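Local coordinates for protein sensory transduction histidine kinase, putative (Borrelia burgdorferi, PDB 5BWJ) that forms the periplasmic Venus flytrap sensor of a hybrid histidine kinase that probably passes small-molecule signals on by phosphorelay, at residues T120-I125 with Y154-C159. Sequence-based numbering, arbitrary orientation.
Sequences TIYEDI and YIYGDC
Tyr122 OH gives its hydrogen to a water at 2.7 Å, which lies in the plane of the phenol ring. The same water donates to Asp158 OD2 at 3.1 Å and so bridges the two segments. Asp158 OD2 also has a direct partner, Ser88 OG, while Asp158 OD1 caps the following helix at Thr161 N.

The Tyr122 ring lies flat against the bend of the chain at Gly157. Gly157 CA sits 3.6 Å from the ring centroid and almost on the ring normal, a CH-pi contact. Ile121 CG2 covers the opposite face, so the ring is sandwiched. Tyr122 CG stands anti to its own carbonyl carbon (chi1 -57°), which carries the ring from the helix to the glycine.

Tyr122 also turns an edge toward the face of Tyr156 in an offset edge-to-face pair. The planes are nearly perpendicular, at 87°, with centroids 6.0 Å apart. The Tyr156 ring in turn has Tyr122 O at its edge, in plane, 3.7 Å from Tyr156 CD2. The Ile125 and Tyr156 side chains cross at about a right angle, with Ile125 CG2 3.6 Å from Tyr156 OH. That hydroxyl is hydrogen-bonded to Ser90 OG and Val181 O.

The contact packs the first turn of helix 121-128, capped weakly at its N-terminus by Thr120 OG1, against strand 154-156 and the corner at Gly157. The helix links parallel strands 114-117 and 134-137, a beta-alpha-beta crossover within the Venus flytrap fold. Strand 154-156 runs between strands 114-117 and 79-94, and Ile185 of strand 184-192 touches both Tyr122 and Ile125.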
ATOM      1  N   THR B 120       7.601  12.773  12.384  1.00 41.17           N
ATOM      2  CA  THR B 120       7.610  11.792  11.301  1.00 40.68           C
ATOM      3  C   THR B 120       8.599  12.226  10.231  1.00 43.54           C
ATOM      4  O   THR B 120       9.063  13.367  10.233  1.00 46.34           O
ATOM      5  CB  THR B 120       6.220  11.623  10.659  1.00 41.51           C
ATOM      6  OG1 THR B 120       5.841  12.841  10.006  1.00 42.71           O
ATOM      7  CG2 THR B 120       5.182  11.257  11.709  1.00 41.73           C
ATOM      8  N   ILE B 121       8.921  11.319   9.317  1.00 42.57           N
ATOM      9  CA  ILE B 121       9.789  11.662   8.202  1.00 43.50           C
ATOM     10  C   ILE B 121       9.124  12.747   7.365  1.00 43.77           C
ATOM     11  O   ILE B 121       9.794  13.568   6.741  1.00 47.46           O
ATOM     12  CB  ILE B 121      10.105  10.438   7.317  1.00 41.53           C
ATOM     13  CG1 ILE B 121      11.153  10.806   6.263  1.00 44.12           C
ATOM     14  CG2 ILE B 121       8.836   9.898   6.664  1.00 39.61           C
ATOM     15  CD1 ILE B 121      11.759   9.609   5.561  1.00 47.11           C
ATOM     16  N   TYR B 122       7.795  12.755   7.376  1.00 41.07           N
ATOM     17  CA  TYR B 122       7.028  13.708   6.588  1.00 39.71           C
ATOM     18  C   TYR B 122       7.227  15.130   7.099  1.00 42.18           C
ATOM     19  O   TYR B 122       7.228  16.078   6.315  1.00 45.61           O
ATOM     20  CB  TYR B 122       5.546  13.331   6.605  1.00 38.37           C
ATOM     21  CG  TYR B 122       5.290  11.928   6.105  1.00 37.05           C
ATOM     22  CD1 TYR B 122       5.385  11.626   4.753  1.00 36.79           C
ATOM     23  CD2 TYR B 122       4.963  10.901   6.983  1.00 37.70           C
ATOM     24  CE1 TYR B 122       5.159  10.346   4.287  1.00 36.42           C
ATOM     25  CE2 TYR B 122       4.734   9.613   6.523  1.00 36.75           C
ATOM     26  CZ  TYR B 122       4.834   9.344   5.173  1.00 37.33           C
ATOM     27  OH  TYR B 122       4.609   8.070   4.702  1.00 38.56           O
ATOM     28  N   GLU B 123       7.401  15.279   8.410  1.00 41.11           N
ATOM     29  CA  GLU B 123       7.670  16.592   8.983  1.00 43.01           C
ATOM     30  C   GLU B 123       9.020  17.103   8.497  1.00 44.64           C
ATOM     31  O   GLU B 123       9.144  18.259   8.098  1.00 45.86           O
ATOM     32  CB  GLU B 123       7.647  16.547  10.513  1.00 43.39           C
ATOM     33  CG  GLU B 123       7.871  17.914  11.159  1.00 45.14           C
ATOM     34  CD  GLU B 123       8.002  17.847  12.668  1.00 46.36           C
ATOM     35  OE1 GLU B 123       7.943  16.732  13.227  1.00 49.82           O
ATOM     36  OE2 GLU B 123       8.169  18.914  13.296  1.00 44.39           O
ATOM     37  N   ASP B 124      10.027  16.236   8.532  1.00 46.71           N
ATOM     38  CA  ASP B 124      11.372  16.607   8.106  1.00 50.24           C
ATOM     39  C   ASP B 124      11.391  17.076   6.655  1.00 51.95           C
ATOM     40  O   ASP B 124      12.072  18.046   6.323  1.00 54.86           O
ATOM     41  CB  ASP B 124      12.337  15.431   8.283  1.00 52.44           C
ATOM     42  CG  ASP B 124      12.665  15.157   9.738  1.00 56.99           C
ATOM     43  OD1 ASP B 124      12.457  16.057  10.578  1.00 61.37           O
ATOM     44  OD2 ASP B 124      13.138  14.043  10.039  1.00 56.48           O
ATOM     45  N   ILE B 125      10.638  16.393   5.799  1.00 49.68           N
ATOM     46  CA  ILE B 125      10.591  16.735   4.380  1.00 49.42           C
ATOM     47  C   ILE B 125      10.112  18.172   4.190  1.00 51.29           C
ATOM     48  O   ILE B 125      10.697  18.929   3.417  1.00 52.88           O
ATOM     49  CB  ILE B 125       9.674  15.768   3.596  1.00 45.50           C
ATOM     50  CG1 ILE B 125      10.273  14.360   3.599  1.00 44.57           C
ATOM     51  CG2 ILE B 125       9.489  16.228   2.149  1.00 44.22           C
ATOM     52  CD1 ILE B 125       9.319  13.279   3.137  1.00 43.66           C
ATOM     53  N   TYR B 154      -3.847  21.696   3.082  1.00 54.17           N
ATOM     54  CA  TYR B 154      -3.241  20.455   2.606  1.00 53.35           C
ATOM     55  C   TYR B 154      -2.726  19.618   3.771  1.00 49.04           C
ATOM     56  O   TYR B 154      -2.337  20.159   4.806  1.00 48.83           O
ATOM     57  CB  TYR B 154      -2.093  20.756   1.641  1.00 56.97           C
ATOM     58  CG  TYR B 154      -2.483  21.628   0.470  1.00 60.85           C
ATOM     59  CD1 TYR B 154      -2.474  23.013   0.575  1.00 65.14           C
ATOM     60  CD2 TYR B 154      -2.856  21.067  -0.743  1.00 61.26           C
ATOM     61  CE1 TYR B 154      -2.829  23.813  -0.493  1.00 67.16           C
ATOM     62  CE2 TYR B 154      -3.214  21.859  -1.817  1.00 63.46           C
ATOM     63  CZ  TYR B 154      -3.199  23.231  -1.687  1.00 67.04           C
ATOM     64  OH  TYR B 154      -3.555  24.021  -2.755  1.00 69.18           O
ATOM     65  N   ILE B 155      -2.729  18.299   3.598  1.00 45.14           N
ATOM     66  CA  ILE B 155      -2.085  17.401   4.550  1.00 43.97           C
ATOM     67  C   ILE B 155      -1.057  16.550   3.811  1.00 41.82           C
ATOM     68  O   ILE B 155      -1.239  16.218   2.641  1.00 39.97           O
ATOM     69  CB  ILE B 155      -3.101  16.499   5.284  1.00 43.40           C
ATOM     70  CG1 ILE B 155      -3.897  15.656   4.283  1.00 44.14           C
ATOM     71  CG2 ILE B 155      -4.022  17.355   6.148  1.00 44.78           C
ATOM     72  CD1 ILE B 155      -4.874  14.683   4.922  1.00 45.18           C
ATOM     73  N   TYR B 156       0.022  16.212   4.509  1.00 42.55           N
ATOM     74  CA  TYR B 156       1.149  15.507   3.916  1.00 42.03           C
ATOM     75  C   TYR B 156       1.484  14.264   4.732  1.00 40.69           C
ATOM     76  O   TYR B 156       1.737  14.356   5.931  1.00 42.18           O
ATOM     77  CB  TYR B 156       2.355  16.443   3.835  1.00 43.53           C
ATOM     78  CG  TYR B 156       3.498  15.932   2.994  1.00 45.19           C
ATOM     79  CD1 TYR B 156       3.341  15.717   1.631  1.00 44.95           C
ATOM     80  CD2 TYR B 156       4.743  15.685   3.557  1.00 46.49           C
ATOM     81  CE1 TYR B 156       4.388  15.257   0.855  1.00 45.67           C
ATOM     82  CE2 TYR B 156       5.797  15.226   2.787  1.00 46.77           C
ATOM     83  CZ  TYR B 156       5.612  15.014   1.438  1.00 45.89           C
ATOM     84  OH  TYR B 156       6.655  14.558   0.668  1.00 45.71           O
ATOM     85  N   GLY B 157       1.477  13.102   4.087  1.00 38.95           N
ATOM     86  CA  GLY B 157       1.765  11.864   4.785  1.00 38.52           C
ATOM     87  C   GLY B 157       1.509  10.602   3.984  1.00 37.05           C
ATOM     88  O   GLY B 157       1.584  10.598   2.753  1.00 35.97           O
ATOM     89  N   ASP B 158       1.201   9.528   4.704  1.00 37.08           N
ATOM     90  CA  ASP B 158       1.056   8.199   4.121  1.00 37.13           C
ATOM     91  C   ASP B 158      -0.070   8.137   3.091  1.00 36.62           C
ATOM     92  O   ASP B 158      -1.196   8.549   3.367  1.00 38.44           O
ATOM     93  CB  ASP B 158       0.806   7.174   5.228  1.00 37.30           C
ATOM     94  CG  ASP B 158       0.788   5.752   4.711  1.00 38.11           C
ATOM     95  OD1 ASP B 158      -0.300   5.269   4.341  1.00 34.73           O
ATOM     96  OD2 ASP B 158       1.865   5.119   4.673  1.00 42.06           O
ATOM     97  N   CYS B 159       0.242   7.598   1.914  1.00 34.68           N
ATOM     98  CA  CYS B 159      -0.701   7.576   0.796  1.00 33.49           C
ATOM     99  C   CYS B 159      -1.943   6.741   1.089  1.00 34.77           C
ATOM    100  O   CYS B 159      -3.055   7.134   0.737  1.00 37.65           O
ATOM    101  CB  CYS B 159      -0.023   7.042  -0.473  1.00 33.71           C
ATOM    102  SG  CYS B 159       0.630   5.352  -0.345  1.00 42.58           S
TER
HETATM  103  O   HOH W   1       4.265   6.040   6.407  1.00 36.53           O